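Local coordinates for FYVE, RhoGEF and PH domain-containing protein 5 (Homo sapiens, PDB 3MPX) that activates the small GTPase CDC42 by exchanging its bound GDP for GTP, here represented by its DH domain and first PH domain, at residues 125-130 and 165-170; 175-180 and 202-207; 54-59 and 71-76. All blocks are in the same frame, centred on the assembly; numbering follows the deposited sequence.

Contact 1: 125-130 and 165-170; sequences LQFDRY and RLLRVV
Phe127 reaches Leu166, Leu167 and Val170 because its CG stands anti to the backbone N (chi1 -165°), which carries the ring straight off helix 117-138 toward helix 162-184. Tyr130, one turn on, has its CG between the backbone N and the carbonyl carbon (chi1 88°), and from there the ring leans across until OH of Tyr130 lies 3.7 Å from CD2 of Leu166. The two helices run antiparallel, 176° between the segment directions, with their axes 11.8 Å apart, and the Phe127 ring reaches across that spacing. It enters edge first: the main chain of the other helix lies near the ring plane, with CE1 of Phe127 3.5 Å from Leu166 O and its CZ 3.8 Å from Leu167 N. CG2 of Val170 comes in obliquely, 3.6 Å from CE1 of Phe127. CB of Leu166 packs on CZ of Phe127 at 3.9 Å, and CD2 of Leu167 meets CE2 more loosely, its side chain crossing the ring's direction at about a right angle. Met215 also touches Phe127, Leu167 and Val170, while His123 packs edge-to-face with Phe127 and hydrogen-bonds Tyr130 OH. No hydrogen bond or salt bridge joins the two segments; Leu166 O, beside the phenyl edge, accepts a hydrogen bond from Val169 N within its own helix. The chemistry is therefore that of a hydrophobic core of the DH domain's helical bundle, in which one aromatic ring packs on main chain as well as on aliphatic branches, and the tyrosine's polar end is satisfied by a histidine on its own helix.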
loop_
_atom_site.group_PDB
_atom_site.type_symbol
_atom_site.label_atom_id
_atom_site.label_comp_id
_atom_site.label_asym_id
_atom_site.label_seq_id
_atom_site.Cartn_x
_atom_site.Cartn_y
_atom_site.Cartn_z
ATOM N N LEU A 125 -1.974 -8.032 -13.931
ATOM C CA LEU A 125 -1.263 -8.532 -15.111
ATOM C C LEU A 125 -1.245 -7.569 -16.287
ATOM O O LEU A 125 -0.266 -7.567 -17.036
ATOM C CB LEU A 125 -1.816 -9.901 -15.587
ATOM C CG LEU A 125 -1.485 -11.134 -14.729
ATOM C CD1 LEU A 125 -2.309 -12.268 -15.114
ATOM C CD2 LEU A 125 -0.030 -11.511 -14.786
ATOM N N GLN A 126 -2.303 -6.765 -16.461
ATOM C CA GLN A 126 -2.372 -5.799 -17.574
ATOM C C GLN A 126 -2.359 -4.316 -17.114
ATOM O O GLN A 126 -2.391 -3.411 -17.954
ATOM C CB GLN A 126 -3.572 -6.093 -18.496
ATOM C CG GLN A 126 -4.910 -6.125 -17.788
ATOM C CD GLN A 126 -5.904 -6.959 -18.542
ATOM O OE1 GLN A 126 -6.259 -6.687 -19.705
ATOM N NE2 GLN A 126 -6.420 -7.961 -17.865
ATOM N N PHE A 127 -2.224 -4.087 -15.795
ATOM C CA PHE A 127 -2.206 -2.783 -15.128
ATOM C C PHE A 127 -1.328 -1.735 -15.862
ATOM O O PHE A 127 -1.871 -0.786 -16.434
ATOM C CB PHE A 127 -1.763 -2.967 -13.665
ATOM C CG PHE A 127 -2.023 -1.793 -12.764
ATOM C CD1 PHE A 127 -3.200 -1.705 -12.035
ATOM C CD2 PHE A 127 -1.073 -0.779 -12.620
ATOM C CE1 PHE A 127 -3.445 -0.601 -11.203
ATOM C CE2 PHE A 127 -1.315 0.321 -11.788
ATOM C CZ PHE A 127 -2.493 0.399 -11.078
ATOM N N ASP A 128 0.005 -1.912 -15.869
ATOM C CA ASP A 128 0.925 -0.959 -16.490
ATOM C C ASP A 128 0.627 -0.716 -17.989
ATOM O O ASP A 128 0.823 0.411 -18.458
ATOM C CB ASP A 128 2.398 -1.391 -16.302
ATOM C CG ASP A 128 2.926 -1.521 -14.877
ATOM O OD1 ASP A 128 2.468 -0.762 -13.994
ATOM O OD2 ASP A 128 3.865 -2.318 -14.664
ATOM N N ARG A 129 0.150 -1.759 -18.725
ATOM C CA ARG A 129 -0.137 -1.714 -20.169
ATOM C C ARG A 129 -1.277 -0.750 -20.479
ATOM O O ARG A 129 -1.076 0.179 -21.264
ATOM C CB ARG A 129 -0.437 -3.136 -20.726
ATOM C CG ARG A 129 -0.457 -3.267 -22.261
ATOM N N TYR A 130 -2.464 -0.957 -19.879
ATOM C CA TYR A 130 -3.596 -0.083 -20.168
ATOM C C TYR A 130 -3.450 1.308 -19.528
ATOM O O TYR A 130 -4.015 2.280 -20.030
ATOM C CB TYR A 130 -4.935 -0.754 -19.800
ATOM C CG TYR A 130 -5.425 -0.563 -18.378
ATOM C CD1 TYR A 130 -6.365 0.419 -18.072
ATOM C CD2 TYR A 130 -5.053 -1.447 -17.365
ATOM C CE1 TYR A 130 -6.855 0.575 -16.777
ATOM C CE2 TYR A 130 -5.543 -1.307 -16.064
ATOM C CZ TYR A 130 -6.449 -0.295 -15.778
ATOM O OH TYR A 130 -6.949 -0.142 -14.513
ATOM N N ARG A 165 -3.855 6.969 -8.881
ATOM C CA ARG A 165 -5.177 6.805 -8.293
ATOM C C ARG A 165 -5.710 5.341 -8.447
ATOM O O ARG A 165 -6.692 4.987 -7.789
ATOM C CB ARG A 165 -6.147 7.836 -8.910
ATOM C CG ARG A 165 -7.050 8.478 -7.870
ATOM C CD ARG A 165 -7.800 9.686 -8.394
ATOM N NE ARG A 165 -6.963 10.889 -8.453
ATOM C CZ ARG A 165 -7.435 12.128 -8.576
ATOM N NH1 ARG A 165 -8.744 12.345 -8.643
ATOM N NH2 ARG A 165 -6.600 13.159 -8.622
ATOM N N LEU A 166 -5.062 4.500 -9.296
ATOM C CA LEU A 166 -5.480 3.109 -9.483
ATOM C C LEU A 166 -4.626 2.122 -8.688
ATOM O O LEU A 166 -5.054 0.978 -8.502
ATOM C CB LEU A 166 -5.578 2.706 -10.954
ATOM C CG LEU A 166 -6.875 3.174 -11.609
ATOM C CD1 LEU A 166 -6.604 3.767 -12.930
ATOM C CD2 LEU A 166 -7.913 2.071 -11.675
ATOM N N LEU A 167 -3.459 2.570 -8.158
ATOM C CA LEU A 167 -2.635 1.763 -7.258
ATOM C C LEU A 167 -3.501 1.475 -6.024
ATOM O O LEU A 167 -3.380 0.404 -5.419
ATOM C CB LEU A 167 -1.383 2.542 -6.788
ATOM C CG LEU A 167 -0.330 2.968 -7.816
ATOM C CD1 LEU A 167 0.643 3.933 -7.194
ATOM C CD2 LEU A 167 0.451 1.780 -8.342
ATOM N N ARG A 168 -4.383 2.449 -5.667
ATOM C CA ARG A 168 -5.321 2.405 -4.546
ATOM C C ARG A 168 -6.253 1.174 -4.625
ATOM O O ARG A 168 -6.632 0.642 -3.585
ATOM C CB ARG A 168 -6.113 3.723 -4.449
ATOM C CG ARG A 168 -5.477 4.760 -3.531
ATOM C CD ARG A 168 -6.061 6.130 -3.764
ATOM N NE ARG A 168 -5.028 7.131 -4.055
ATOM C CZ ARG A 168 -5.273 8.400 -4.377
ATOM N NH1 ARG A 168 -6.524 8.844 -4.456
ATOM N NH2 ARG A 168 -4.271 9.234 -4.624
ATOM N N VAL A 169 -6.555 0.691 -5.848
ATOM C CA VAL A 169 -7.324 -0.531 -6.105
ATOM C C VAL A 169 -6.496 -1.743 -5.626
ATOM O O VAL A 169 -6.950 -2.469 -4.751
ATOM C CB VAL A 169 -7.739 -0.629 -7.604
ATOM C CG1 VAL A 169 -8.228 -2.027 -7.999
ATOM C CG2 VAL A 169 -8.781 0.432 -7.948
ATOM N N VAL A 170 -5.266 -1.915 -6.161
ATOM C CA VAL A 170 -4.308 -3.002 -5.891
ATOM C C VAL A 170 -3.765 -2.970 -4.434
ATOM O O VAL A 170 -3.273 -3.978 -3.930
ATOM C CB VAL A 170 -3.152 -2.901 -6.929
ATOM C CG1 VAL A 170 -2.154 -4.059 -6.816
ATOM C CG2 VAL A 170 -3.690 -2.786 -8.345
#

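Contact 2: 175-180 and 202-207; sequences QYQVLL and SLISKV
Ile204 meets Tyr176, Gln177 and Leu180 where two neighbouring helices of the DH domain's helical bundle, 162-184 and 192-214, pack antiparallel, with segment axes 9.9 Å apart at 152°. Most of the buried surface belongs to Ile204 and Gln177. Ile204 points at the facing helix and divides its two branches between different neighbours. With CG1 beside the backbone N and anti to the carbonyl carbon (chi1 -72°), CD1 is carried between successive turns of helix 162-184: it lies 3.6 Å from CB of Tyr176 and 3.7 Å from CD1 of Leu180, the isoleucine crossing both side chains at about a right angle. The other branch of Ile204, CG2, sits 3.7 Å from CG of Gln177, and here the two side chains slide past each other in opposite directions. The chain of Gln177, extended beyond CG, lays its aliphatic part against the isoleucine and carries the amide on to Ser205. The amide oxygen finds a hydrogen bond just beyond the segment, at OG1 of Thr208. With an alanine in place of Gln177, CG2 of Ile204 is likely to be left with a gap beside it and Thr208 without its side-chain link to helix 162-184. Outside the pair, the hydroxyl of Tyr176 is hydrogen-bonded to Glu34 on helix 21-59 and its ring stands edge-to-face with Phe110, so this side chain ties further elements to the same interface. Ser205, at the margin, turns its hydroxyl back on its own helix: OG of Ser205 donates to Ser202 O at 2.9 Å, 25° out of the carbonyl plane, and on that same face the oxygen also accepts from Lys206 N.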
loop_
_atom_site.group_PDB
_atom_site.type_symbol
_atom_site.label_atom_id
_atom_site.label_comp_id
_atom_site.label_asym_id
_atom_site.label_seq_id
_atom_site.Cartn_x
_atom_site.Cartn_y
_atom_site.Cartn_z
ATOM N N GLN A 175 -3.328 -4.625 2.292
ATOM C CA GLN A 175 -4.067 -4.294 3.494
ATOM C C GLN A 175 -4.697 -5.544 4.102
ATOM O O GLN A 175 -4.576 -5.744 5.312
ATOM C CB GLN A 175 -5.115 -3.211 3.200
ATOM C CG GLN A 175 -4.518 -1.787 3.134
ATOM C CD GLN A 175 -5.471 -0.748 2.586
ATOM O OE1 GLN A 175 -6.680 -0.959 2.459
ATOM N NE2 GLN A 175 -4.943 0.406 2.228
ATOM N N TYR A 176 -5.315 -6.425 3.276
ATOM C CA TYR A 176 -5.892 -7.682 3.775
ATOM C C TYR A 176 -4.765 -8.513 4.426
ATOM O O TYR A 176 -4.927 -8.975 5.547
ATOM C CB TYR A 176 -6.535 -8.493 2.649
ATOM C CG TYR A 176 -7.794 -7.932 2.021
ATOM C CD1 TYR A 176 -8.738 -7.252 2.789
ATOM C CD2 TYR A 176 -8.109 -8.199 0.693
ATOM C CE1 TYR A 176 -9.920 -6.774 2.224
ATOM C CE2 TYR A 176 -9.289 -7.729 0.119
ATOM C CZ TYR A 176 -10.180 -6.997 0.882
ATOM O OH TYR A 176 -11.324 -6.520 0.301
ATOM N N GLN A 177 -3.596 -8.618 3.754
ATOM C CA GLN A 177 -2.390 -9.280 4.248
ATOM C C GLN A 177 -1.979 -8.758 5.614
ATOM O O GLN A 177 -1.864 -9.559 6.533
ATOM C CB GLN A 177 -1.248 -9.103 3.255
ATOM C CG GLN A 177 -1.338 -10.081 2.088
ATOM C CD GLN A 177 -0.222 -9.962 1.073
ATOM O OE1 GLN A 177 0.073 -10.925 0.359
ATOM N NE2 GLN A 177 0.411 -8.783 0.951
ATOM N N VAL A 178 -1.841 -7.428 5.790
ATOM C CA VAL A 178 -1.442 -6.875 7.097
ATOM C C VAL A 178 -2.550 -7.072 8.159
ATOM O O VAL A 178 -2.235 -7.491 9.271
ATOM C CB VAL A 178 -0.880 -5.414 7.094
ATOM C CG1 VAL A 178 0.211 -5.231 6.058
ATOM C CG2 VAL A 178 -1.965 -4.361 6.917
ATOM N N LEU A 179 -3.822 -6.806 7.808
ATOM C CA LEU A 179 -4.947 -6.962 8.730
ATOM C C LEU A 179 -5.128 -8.416 9.144
ATOM O O LEU A 179 -5.281 -8.688 10.342
ATOM C CB LEU A 179 -6.260 -6.437 8.115
ATOM C CG LEU A 179 -6.537 -4.948 8.260
ATOM C CD1 LEU A 179 -7.145 -4.389 7.004
ATOM C CD2 LEU A 179 -7.483 -4.688 9.403
ATOM N N LEU A 180 -5.085 -9.346 8.163
ATOM C CA LEU A 180 -5.320 -10.762 8.388
ATOM C C LEU A 180 -4.219 -11.412 9.195
ATOM O O LEU A 180 -4.492 -12.338 9.981
ATOM C CB LEU A 180 -5.600 -11.496 7.076
ATOM C CG LEU A 180 -7.018 -11.226 6.510
ATOM C CD1 LEU A 180 -7.102 -11.575 5.072
ATOM C CD2 LEU A 180 -8.094 -11.984 7.291
ATOM N N SER A 202 -2.938 -17.171 2.084
ATOM C CA SER A 202 -2.205 -17.772 0.981
ATOM C C SER A 202 -2.919 -17.471 -0.348
ATOM O O SER A 202 -2.252 -17.240 -1.372
ATOM C CB SER A 202 -2.000 -19.266 1.216
ATOM O OG SER A 202 -3.194 -19.980 0.972
ATOM N N LEU A 203 -4.270 -17.404 -0.298
ATOM C CA LEU A 203 -5.141 -17.084 -1.428
ATOM C C LEU A 203 -4.796 -15.675 -1.920
ATOM O O LEU A 203 -4.653 -15.479 -3.118
ATOM C CB LEU A 203 -6.637 -17.202 -0.998
ATOM C CG LEU A 203 -7.741 -16.992 -2.060
ATOM C CD1 LEU A 203 -8.971 -17.831 -1.763
ATOM C CD2 LEU A 203 -8.195 -15.533 -2.114
ATOM N N ILE A 204 -4.645 -14.708 -1.004
ATOM C CA ILE A 204 -4.322 -13.314 -1.336
ATOM C C ILE A 204 -2.871 -13.207 -1.759
ATOM O O ILE A 204 -2.568 -12.395 -2.632
ATOM C CB ILE A 204 -4.671 -12.347 -0.160
ATOM C CG1 ILE A 204 -6.195 -12.191 -0.009
ATOM C CG2 ILE A 204 -4.005 -10.964 -0.302
ATOM C CD1 ILE A 204 -6.614 -11.879 1.418
ATOM N N SER A 205 -1.970 -14.015 -1.147
ATOM C CA SER A 205 -0.545 -13.970 -1.482
ATOM C C SER A 205 -0.331 -14.464 -2.887
ATOM O O SER A 205 0.540 -13.941 -3.548
ATOM C CB SER A 205 0.309 -14.738 -0.481
ATOM O OG SER A 205 0.348 -16.129 -0.761
ATOM N N LYS A 206 -1.181 -15.406 -3.376
ATOM C CA LYS A 206 -1.155 -15.923 -4.747
ATOM C C LYS A 206 -1.435 -14.748 -5.700
ATOM O O LYS A 206 -0.753 -14.612 -6.721
ATOM C CB LYS A 206 -2.209 -17.027 -4.933
ATOM C CG LYS A 206 -1.660 -18.467 -4.956
ATOM C CD LYS A 206 -2.217 -19.386 -3.835
ATOM C CE LYS A 206 -3.718 -19.690 -3.869
ATOM N NZ LYS A 206 -4.207 -20.422 -2.648
ATOM N N VAL A 207 -2.363 -13.850 -5.303
ATOM C CA VAL A 207 -2.742 -12.661 -6.075
ATOM C C VAL A 207 -1.673 -11.555 -5.997
ATOM O O VAL A 207 -1.321 -11.018 -7.040
ATOM C CB VAL A 207 -4.154 -12.121 -5.708
ATOM C CG1 VAL A 207 -4.606 -11.051 -6.698
ATOM C CG2 VAL A 207 -5.183 -13.242 -5.653
#

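Contact 3: 54-59 and 71-76; sequences RALDDM and ELRQGL
Arg73 reaches across from helix 66-98 to Asp57 near the end of helix 21-59, where NH2 of Arg73 donates to OD1 of Asp57 over 3.2 Å in a salt bridge. The N-H points fairly straight at its acceptor (158°), and OD1 is met on its anti side, with carboxylate and guanidinium planes only 22° apart. Beside the charged pair, Leu56 runs along the arginine in the opposite direction: CB of Leu56 lies 3.8 Å from NH2 of Arg73, over one face of the guanidinium, offset toward the rim, and CD1 of Leu56 is 4.0 Å from Arg73 CG. CD1 of Leu56 also touches CB of Leu72 at 3.8 Å, the two leucines crossing at about a right angle, and comes within 4.3 Å of CD1 of Leu76 one turn on. The arginine chain, extended from CG to NE, carries the guanidinium across to the other helix; the antiparallel segment axes are 11.3 Å apart. Its guanidinium is also held by salt bridges of NH2 to Asp60 and of NH1 to Glu70, and Met53 touches the side chain too. Behind the leucines, Leu144 of helix 142-152 packs on Leu56, and Leu134 of helix 117-138 on Leu72. The contact thus closes the helical hairpin of 21-59 and 66-98 at one end of the DH domain. Apolar packing on the inner side gives way to ion pairing at the exposed margin, where three carboxylates share one guanidinium, which probably limits its rotation and offsets its charge.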
loop_
_atom_site.group_PDB
_atom_site.type_symbol
_atom_site.label_atom_id
_atom_site.label_comp_id
_atom_site.label_asym_id
_atom_site.label_seq_id
_atom_site.Cartn_x
_atom_site.Cartn_y
_atom_site.Cartn_z
ATOM N N ARG A 54 -17.571 5.849 -22.190
ATOM C CA ARG A 54 -18.317 6.857 -22.954
ATOM C C ARG A 54 -17.422 7.472 -24.035
ATOM O O ARG A 54 -17.824 7.504 -25.201
ATOM C CB ARG A 54 -18.893 7.960 -22.037
ATOM C CG ARG A 54 -20.221 7.612 -21.392
ATOM C CD ARG A 54 -20.759 8.763 -20.562
ATOM N NE ARG A 54 -20.349 8.668 -19.158
ATOM C CZ ARG A 54 -19.841 9.672 -18.447
ATOM N NH1 ARG A 54 -19.502 9.488 -17.177
ATOM N NH2 ARG A 54 -19.663 10.871 -19.002
ATOM N N ALA A 55 -16.196 7.894 -23.670
ATOM C CA ALA A 55 -15.247 8.468 -24.629
ATOM C C ALA A 55 -14.867 7.453 -25.709
ATOM O O ALA A 55 -15.090 7.736 -26.883
ATOM C CB ALA A 55 -14.001 8.980 -23.915
ATOM N N LEU A 56 -14.328 6.264 -25.318
ATOM C CA LEU A 56 -13.889 5.198 -26.234
ATOM C C LEU A 56 -14.997 4.788 -27.216
ATOM O O LEU A 56 -14.699 4.620 -28.399
ATOM C CB LEU A 56 -13.309 3.975 -25.483
ATOM C CG LEU A 56 -12.000 4.172 -24.678
ATOM C CD1 LEU A 56 -11.620 2.903 -23.928
ATOM C CD2 LEU A 56 -10.850 4.616 -25.558
ATOM N N ASP A 57 -16.278 4.726 -26.751
ATOM C CA ASP A 57 -17.461 4.453 -27.592
ATOM C C ASP A 57 -17.606 5.504 -28.705
ATOM O O ASP A 57 -17.991 5.139 -29.824
ATOM C CB ASP A 57 -18.761 4.396 -26.769
ATOM C CG ASP A 57 -18.958 3.174 -25.873
ATOM O OD1 ASP A 57 -18.321 2.121 -26.137
ATOM O OD2 ASP A 57 -19.766 3.264 -24.917
ATOM N N ASP A 58 -17.263 6.798 -28.411
ATOM C CA ASP A 58 -17.305 7.898 -29.390
ATOM C C ASP A 58 -16.160 7.762 -30.398
ATOM O O ASP A 58 -16.325 8.060 -31.589
ATOM C CB ASP A 58 -17.198 9.265 -28.698
ATOM C CG ASP A 58 -18.376 9.737 -27.869
ATOM O OD1 ASP A 58 -19.493 9.239 -28.087
ATOM O OD2 ASP A 58 -18.189 10.661 -27.047
HETATM N N MSE A 59 -14.989 7.330 -29.904
HETATM C CA MSE A 59 -13.764 7.180 -30.694
HETATM C C MSE A 59 -13.830 6.037 -31.667
HETATM O O MSE A 59 -13.017 5.986 -32.593
HETATM C CB MSE A 59 -12.544 7.029 -29.804
HETATM C CG MSE A 59 -12.229 8.264 -29.009
HETATM SE SE MSE A 59 -10.911 7.813 -27.663
HETATM C CE MSE A 59 -11.818 8.420 -26.276
ATOM N N GLU A 71 -7.360 -2.743 -25.969
ATOM C CA GLU A 71 -6.536 -3.055 -24.817
ATOM C C GLU A 71 -7.005 -2.216 -23.638
ATOM O O GLU A 71 -7.217 -2.781 -22.565
ATOM C CB GLU A 71 -5.055 -2.875 -25.142
ATOM C CG GLU A 71 -4.484 -4.062 -25.918
ATOM C CD GLU A 71 -3.027 -4.038 -26.345
ATOM O OE1 GLU A 71 -2.227 -3.255 -25.778
ATOM O OE2 GLU A 71 -2.680 -4.838 -27.244
ATOM N N LEU A 72 -7.311 -0.908 -23.853
ATOM C CA LEU A 72 -7.889 -0.064 -22.796
ATOM C C LEU A 72 -9.206 -0.669 -22.265
ATOM O O LEU A 72 -9.377 -0.815 -21.052
ATOM C CB LEU A 72 -8.162 1.341 -23.309
ATOM C CG LEU A 72 -7.016 2.304 -23.212
ATOM C CD1 LEU A 72 -7.157 3.407 -24.249
ATOM C CD2 LEU A 72 -6.866 2.843 -21.794
ATOM N N ARG A 73 -10.100 -1.074 -23.186
ATOM C CA ARG A 73 -11.379 -1.695 -22.865
ATOM C C ARG A 73 -11.244 -2.991 -22.030
ATOM O O ARG A 73 -12.076 -3.227 -21.142
ATOM C CB ARG A 73 -12.153 -1.980 -24.158
ATOM C CG ARG A 73 -12.901 -0.782 -24.680
ATOM C CD ARG A 73 -14.007 -1.212 -25.597
ATOM N NE ARG A 73 -14.826 -0.081 -26.037
ATOM C CZ ARG A 73 -14.660 0.551 -27.191
ATOM N NH1 ARG A 73 -13.682 0.195 -28.018
ATOM N NH2 ARG A 73 -15.462 1.551 -27.524
ATOM N N GLN A 74 -10.206 -3.822 -22.317
ATOM C CA GLN A 74 -9.973 -5.098 -21.623
ATOM C C GLN A 74 -9.539 -4.858 -20.172
ATOM O O GLN A 74 -10.193 -5.354 -19.270
ATOM C CB GLN A 74 -8.979 -5.993 -22.408
ATOM C CG GLN A 74 -9.081 -7.511 -22.163
ATOM C CD GLN A 74 -10.473 -8.095 -21.949
ATOM O OE1 GLN A 74 -10.804 -8.567 -20.860
ATOM N NE2 GLN A 74 -11.320 -8.094 -22.969
ATOM N N GLY A 75 -8.509 -4.032 -19.976
ATOM C CA GLY A 75 -7.987 -3.632 -18.672
ATOM C C GLY A 75 -9.023 -2.902 -17.847
ATOM O O GLY A 75 -9.111 -3.115 -16.640
ATOM N N LEU A 76 -9.853 -2.079 -18.493
ATOM C CA LEU A 76 -10.931 -1.340 -17.811
ATOM C C LEU A 76 -12.114 -2.220 -17.447
ATOM O O LEU A 76 -12.879 -1.827 -16.584
ATOM C CB LEU A 76 -11.423 -0.146 -18.655
ATOM C CG LEU A 76 -10.543 1.101 -18.601
ATOM C CD1 LEU A 76 -10.636 1.882 -19.864
ATOM C CD2 LEU A 76 -10.911 1.964 -17.450
#

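In the fold
From the N terminus, helix 21-59 runs to contact 3, where the chain turns and starts back along helix 66-98, so this contact closes the shortest loop, a hairpin. Contact 1 follows, joining helix 117-138 to helix 162-184 across helix 142-152 and an unmodelled stretch. Helix 162-184 then continues to contact 2 and pairs with helix 192-214. The three loops lie in series, none enclosing or crossing another. Contacts 1 and 3 touch, Tyr130 and Gln126 lying against 71-76, whereas contacts 1 and 2 share a helix with centres 18 Å apart. All three lie in the DH domain; the PH domain takes no part.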